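Local coordinates for protein similar to hydroxylamine oxidoreductase (Kuenenia stuttgartiensis, PDB 6H5L) that probably acts as an oxidoreductase, a multiheme c-type subunit of a 60-heme reductase complex in an anammox bacterium, at residues N339-K342 / R343-W346; S355-F358 / A359-L363. All blocks are in the same frame, centred on the assembly; numbering follows the deposited sequence.

Overall arrangement
Both contacts are short helical segments of about two turns, in series along the chain: contact 1 lies within helix 337-350 and contact 2 at the start of the next one, helix 356-389. Their centres are about 13 Å apart, in the multiheme cytochrome part of the protein. The two helices touch where R343 NH1 comes within 3.5 Å of L363 O and W346 CB within 4.0 Å of L363 CD1. W346 packs on one heme c, whose pocket L363 shares; S355 and R357 reach the propionates of another, which the second subunit also holds; F358, Y362 and L363 line a further heme site. The helix pair thus joins heme sites across a subunit boundary.

Contact 1 (N339-K342 / R343-W346); sequences NVAK and RSYW. With HEC (heme c), chain I.
Y345 turns back onto A341 because its CG sits anti to its carbonyl carbon (chi1 -54°), which swings the phenol ring over the preceding turn of helix. The ring covers A341 O, which lies 3.1 Å from its plane and over its centre, and K342 N comes over the same face nearer the rim. A341 O also takes the backbone bond from Y345 N. Further out, A341 CB touches the phenol at Y345 CZ, 4.1 Å away. The hydroxyl of S344 also turns to A341 O, but the modelled separation is too short to trust at this resolution.

W346 uses the same kind of first torsion (chi1 -75°), yet one residue along the helix this sends the indole to another side. Its CD1 passes 3.1 Å from K342 O, the oxygen that W346 N bonds, and the six-membered ring reaches on to the heme. There W346 CZ3 is 3.4 Å from CHD of the porphyrin, W346 CH2 lies 3.6 Å from C1D, and the methyl CMD sits over the indole face; the indole and porphyrin planes are inclined by about 20°. W346 NE1 is fixed by K299 O, and H284 meets the ring edge-to-face.

R343, bent at chi2 and chi3, curls away from the turn, leaving NH2 3.7 Å from propionate oxygen O1D, which approaches the guanidinium edge; its salt bridge goes to D367 through NH1. K342 stays extended beyond CG and gives NZ to G300 O.

Successive bonds from R343 N, S344 N, Y345 N and W346 N to the oxygens four residues earlier make this a regular stretch of alpha-helix, about two turns long, one side of which forms part of the wall of a heme c pocket in a multiheme cytochrome.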
# COMPACT_ATOMS: atom_id res chain seq x y z
N ASN A 339 -53.67 -17.90 5.16
CA ASN A 339 -52.95 -16.98 6.03
C ASN A 339 -52.05 -17.71 7.02
O ASN A 339 -51.02 -17.15 7.44
CB ASN A 339 -53.93 -16.07 6.77
CG ASN A 339 -54.51 -15.00 5.88
OD1 ASN A 339 -53.90 -14.59 4.89
ND2 ASN A 339 -55.71 -14.53 6.22
N VAL A 340 -52.40 -18.93 7.41
CA VAL A 340 -51.49 -19.73 8.22
C VAL A 340 -50.23 -20.05 7.42
O VAL A 340 -49.11 -20.02 7.96
CB VAL A 340 -52.19 -21.00 8.74
CG1 VAL A 340 -51.18 -21.95 9.36
CG2 VAL A 340 -53.27 -20.64 9.75
N ALA A 341 -50.38 -20.35 6.13
CA ALA A 341 -49.22 -20.58 5.28
C ALA A 341 -48.41 -19.30 5.11
O ALA A 341 -47.17 -19.34 5.13
CB ALA A 341 -49.66 -21.12 3.92
N LYS A 342 -49.08 -18.16 4.94
CA LYS A 342 -48.38 -16.88 4.88
C LYS A 342 -47.59 -16.62 6.16
O LYS A 342 -46.45 -16.17 6.11
CB LYS A 342 -49.37 -15.74 4.63
CG LYS A 342 -49.94 -15.68 3.22
CD LYS A 342 -50.87 -14.49 3.08
CE LYS A 342 -51.52 -14.43 1.71
NZ LYS A 342 -52.51 -13.31 1.63
N ARG A 343 -48.20 -16.91 7.31
CA ARG A 343 -47.50 -16.75 8.58
C ARG A 343 -46.28 -17.66 8.66
O ARG A 343 -45.24 -17.28 9.20
CB ARG A 343 -48.46 -17.02 9.74
CG ARG A 343 -47.82 -17.07 11.12
CD ARG A 343 -47.07 -15.79 11.46
NE ARG A 343 -47.90 -14.61 11.26
CZ ARG A 343 -48.79 -14.16 12.13
NH1 ARG A 343 -48.98 -14.80 13.28
NH2 ARG A 343 -49.49 -13.07 11.87
N SER A 344 -46.39 -18.88 8.10
CA SER A 344 -45.25 -19.78 8.09
C SER A 344 -44.13 -19.25 7.21
O SER A 344 -42.95 -19.45 7.53
CB SER A 344 -45.68 -21.17 7.61
OG SER A 344 -46.00 -21.16 6.23
N TYR A 345 -44.47 -18.57 6.11
CA TYR A 345 -43.44 -17.96 5.28
C TYR A 345 -42.71 -16.85 6.05
O TYR A 345 -41.49 -16.70 5.93
CB TYR A 345 -44.05 -17.40 4.00
CG TYR A 345 -44.85 -18.39 3.19
CD1 TYR A 345 -44.60 -19.76 3.27
CD2 TYR A 345 -45.87 -17.96 2.34
CE1 TYR A 345 -45.34 -20.66 2.53
CE2 TYR A 345 -46.61 -18.86 1.60
CZ TYR A 345 -46.35 -20.21 1.70
OH TYR A 345 -47.08 -21.10 0.96
N TRP A 346 -43.46 -16.07 6.84
CA TRP A 346 -42.82 -15.08 7.71
C TRP A 346 -41.88 -15.75 8.69
O TRP A 346 -40.77 -15.27 8.93
CB TRP A 346 -43.89 -14.28 8.46
CG TRP A 346 -44.60 -13.26 7.64
CD1 TRP A 346 -45.89 -13.31 7.19
CD2 TRP A 346 -44.07 -12.01 7.18
NE1 TRP A 346 -46.19 -12.18 6.48
CE2 TRP A 346 -45.09 -11.36 6.46
CE3 TRP A 346 -42.83 -11.37 7.31
CZ2 TRP A 346 -44.91 -10.12 5.86
CZ3 TRP A 346 -42.65 -10.14 6.72
CH2 TRP A 346 -43.69 -9.52 6.00
FE HEC I . -42.88 -4.51 7.31
CHA HEC I . -46.13 -5.25 7.82
CHB HEC I . -43.77 -1.84 5.32
CHC HEC I . -39.59 -3.57 7.04
CHD HEC I . -41.87 -7.50 8.72
NA HEC I . -44.63 -3.63 6.76
C1A HEC I . -45.85 -4.24 6.94
C2A HEC I . -46.79 -3.60 6.03
C3A HEC I . -46.14 -2.67 5.34
C4A HEC I . -44.77 -2.66 5.78
CMA HEC I . -46.74 -1.74 4.26
CAA HEC I . -48.27 -3.96 5.89
CBA HEC I . -48.41 -5.08 4.87
CGA HEC I . -48.47 -6.40 5.60
O1A HEC I . -47.53 -7.22 5.42
O2A HEC I . -49.44 -6.62 6.37
NB HEC I . -41.86 -3.01 6.31
C1B HEC I . -42.44 -1.95 5.64
C2B HEC I . -41.41 -0.98 5.35
C3B HEC I . -40.25 -1.46 5.82
C4B HEC I . -40.52 -2.74 6.44
CMB HEC I . -41.62 0.34 4.59
CAB HEC I . -38.88 -0.76 5.73
CBB HEC I . -38.84 0.55 6.55
NC HEC I . -41.07 -5.40 7.75
C1C HEC I . -39.83 -4.79 7.63
C2C HEC I . -38.88 -5.57 8.39
C3C HEC I . -39.47 -6.72 8.71
C4C HEC I . -40.88 -6.60 8.41
CMC HEC I . -37.35 -5.35 8.34
CAC HEC I . -38.81 -7.92 9.43
CBC HEC I . -38.47 -7.55 10.89
ND HEC I . -43.85 -6.15 8.14
C1D HEC I . -43.23 -7.25 8.70
C2D HEC I . -44.24 -8.11 9.27
C3D HEC I . -45.58 -7.41 8.99
C4D HEC I . -45.24 -6.20 8.28
CMD HEC I . -44.04 -9.45 10.01
CAD HEC I . -46.99 -7.90 9.38
CBD HEC I . -47.41 -8.94 8.35
CGD HEC I . -48.81 -9.42 8.63
O1D HEC I . -48.98 -10.28 9.53
O2D HEC I . -49.75 -8.94 7.95

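Contact 2 (S355-F358 / A359-L363); sequences SDRF and ADTYL. With HEC (heme c), chain C.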
# COMPACT_ATOMS: atom_id res chain seq x y z
N SER A 355 -35.13 -18.10 17.09
CA SER A 355 -35.81 -19.37 17.23
C SER A 355 -37.24 -19.26 16.72
O SER A 355 -37.85 -18.19 16.75
CB SER A 355 -35.81 -19.83 18.70
OG SER A 355 -36.54 -18.93 19.51
N ASP A 356 -37.76 -20.38 16.21
CA ASP A 356 -39.16 -20.40 15.78
C ASP A 356 -40.08 -19.98 16.91
O ASP A 356 -41.05 -19.24 16.69
CB ASP A 356 -39.52 -21.80 15.27
CG ASP A 356 -40.99 -21.93 14.89
OD1 ASP A 356 -41.86 -21.94 15.79
OD2 ASP A 356 -41.29 -22.03 13.68
N ARG A 357 -39.79 -20.44 18.13
CA ARG A 357 -40.65 -20.12 19.27
C ARG A 357 -40.69 -18.61 19.52
O ARG A 357 -41.77 -18.03 19.66
CB ARG A 357 -40.15 -20.86 20.51
CG ARG A 357 -41.10 -20.82 21.69
CD ARG A 357 -40.39 -21.26 22.95
NE ARG A 357 -41.32 -21.53 24.04
CZ ARG A 357 -40.95 -21.71 25.30
NH1 ARG A 357 -39.67 -21.63 25.64
NH2 ARG A 357 -41.86 -21.97 26.24
N PHE A 358 -39.53 -17.97 19.58
CA PHE A 358 -39.49 -16.53 19.83
C PHE A 358 -40.17 -15.76 18.71
O PHE A 358 -40.87 -14.77 18.96
CB PHE A 358 -38.04 -16.06 19.99
CG PHE A 358 -37.90 -14.58 20.20
CD1 PHE A 358 -38.05 -14.03 21.46
CD2 PHE A 358 -37.63 -13.73 19.13
CE1 PHE A 358 -37.92 -12.66 21.66
CE2 PHE A 358 -37.50 -12.37 19.33
CZ PHE A 358 -37.65 -11.83 20.59
N ALA A 359 -39.98 -16.19 17.46
CA ALA A 359 -40.61 -15.52 16.33
C ALA A 359 -42.12 -15.75 16.32
O ALA A 359 -42.90 -14.80 16.15
CB ALA A 359 -39.99 -16.01 15.03
N ASP A 360 -42.54 -17.00 16.50
CA ASP A 360 -43.97 -17.31 16.50
C ASP A 360 -44.66 -16.66 17.69
O ASP A 360 -45.79 -16.16 17.57
CB ASP A 360 -44.18 -18.82 16.51
CG ASP A 360 -45.64 -19.21 16.37
OD1 ASP A 360 -46.29 -18.76 15.41
OD2 ASP A 360 -46.13 -19.98 17.22
N THR A 361 -44.01 -16.65 18.85
CA THR A 361 -44.56 -15.97 20.02
C THR A 361 -44.76 -14.49 19.75
O THR A 361 -45.78 -13.91 20.15
CB THR A 361 -43.65 -16.17 21.23
OG1 THR A 361 -43.61 -17.56 21.57
CG2 THR A 361 -44.16 -15.38 22.42
N TYR A 362 -43.81 -13.86 19.06
CA TYR A 362 -43.93 -12.43 18.79
C TYR A 362 -45.05 -12.15 17.79
O TYR A 362 -45.89 -11.27 18.02
CB TYR A 362 -42.61 -11.85 18.28
CG TYR A 362 -42.67 -10.35 18.20
CD1 TYR A 362 -42.37 -9.57 19.31
CD2 TYR A 362 -43.07 -9.70 17.04
CE1 TYR A 362 -42.45 -8.20 19.26
CE2 TYR A 362 -43.15 -8.33 16.98
CZ TYR A 362 -42.83 -7.58 18.10
OH TYR A 362 -42.91 -6.21 18.06
N LEU A 363 -45.06 -12.86 16.66
CA LEU A 363 -46.09 -12.62 15.66
C LEU A 363 -47.48 -12.98 16.18
O LEU A 363 -48.47 -12.37 15.77
CB LEU A 363 -45.77 -13.40 14.38
CG LEU A 363 -44.51 -12.92 13.65
CD1 LEU A 363 -44.25 -13.75 12.41
CD2 LEU A 363 -44.62 -11.44 13.30
FE HEC C . -31.27 -25.29 20.19
CHA HEC C . -34.20 -23.54 20.30
CHB HEC C . -29.98 -23.31 22.68
CHC HEC C . -28.59 -27.38 20.44
CHD HEC C . -32.09 -26.66 17.17
NA HEC C . -31.97 -23.73 21.31
C1A HEC C . -33.20 -23.12 21.15
C2A HEC C . -33.25 -21.97 22.04
C3A HEC C . -32.08 -21.91 22.69
C4A HEC C . -31.25 -23.01 22.25
CMA HEC C . -31.67 -20.84 23.73
CAA HEC C . -34.44 -21.00 22.18
CBA HEC C . -35.28 -21.31 23.42
CGA HEC C . -36.50 -20.43 23.40
O1A HEC C . -36.74 -19.76 22.36
O2A HEC C . -37.23 -20.39 24.42
NB HEC C . -29.56 -25.29 21.30
C1B HEC C . -29.29 -24.46 22.37
C2B HEC C . -28.17 -25.02 23.11
C3B HEC C . -27.79 -26.14 22.49
C4B HEC C . -28.65 -26.34 21.34
CMB HEC C . -27.55 -24.39 24.38
CAB HEC C . -26.64 -27.09 22.90
CBB HEC C . -26.95 -27.82 24.22
NC HEC C . -30.44 -26.71 18.98
C1C HEC C . -29.41 -27.55 19.35
C2C HEC C . -29.42 -28.70 18.47
C3C HEC C . -30.31 -28.45 17.49
C4C HEC C . -31.02 -27.23 17.84
CMC HEC C . -28.31 -29.78 18.49
CAC HEC C . -30.63 -29.35 16.27
CBC HEC C . -31.09 -30.76 16.68
ND HEC C . -32.90 -25.11 18.91
C1D HEC C . -33.04 -25.83 17.73
C2D HEC C . -34.35 -25.54 17.18
C3D HEC C . -35.01 -24.57 18.16
C4D HEC C . -34.04 -24.35 19.20
CMD HEC C . -34.95 -26.11 15.88
CAD HEC C . -36.43 -23.95 18.05
CBD HEC C . -37.33 -24.61 19.09
CGD HEC C . -38.72 -24.03 19.05
O1D HEC C . -39.55 -24.45 19.90
O2D HEC C . -39.00 -23.16 18.19
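R357 O is gripped twice by T361, whose backbone N (2.8 Å) and OG1 (2.7 Å) arrive from opposite faces of the carbonyl plane. The hydroxyl thus spends its proton on the turn before it. Alongside, A359 N bonds S355 O and D360 N bonds D356 O.

S355 is the N-cap. Its OG accepts from F358 N at 3.1 Å and donates to heme propionate oxygen O1A at 3.0 Å, closing the helix end and holding the cofactor. The other oxygen of that propionate, O2A, receives R357 NH1 at 3.0 Å, near the guanidinium plane. R357 gets there with CG anti to the backbone N (chi1 -169°) and the chain extended from there to NE; NH1 also bonds E61 O of the second subunit. R357 N makes a weak bond to O2D of the second propionate. With an alanine here, O2A would probably lose its charged partner and E61 O its donor.

D356 and D360 run side by side, D356 OD1 and D360 OD2 4.9 Å apart. In the conserved hypothetical cytochrome chain, R35 pairs with D356 OD1, probably easing the repulsion, and S36 OG bonds D356 OD2; D360 OD2 makes long, weak ion pairs with that R35 and this chain's K364.

The propionates' negative charge is probably offset in part by the helix N-terminus and R357, where this chain, the second subunit and that cytochrome chain meet.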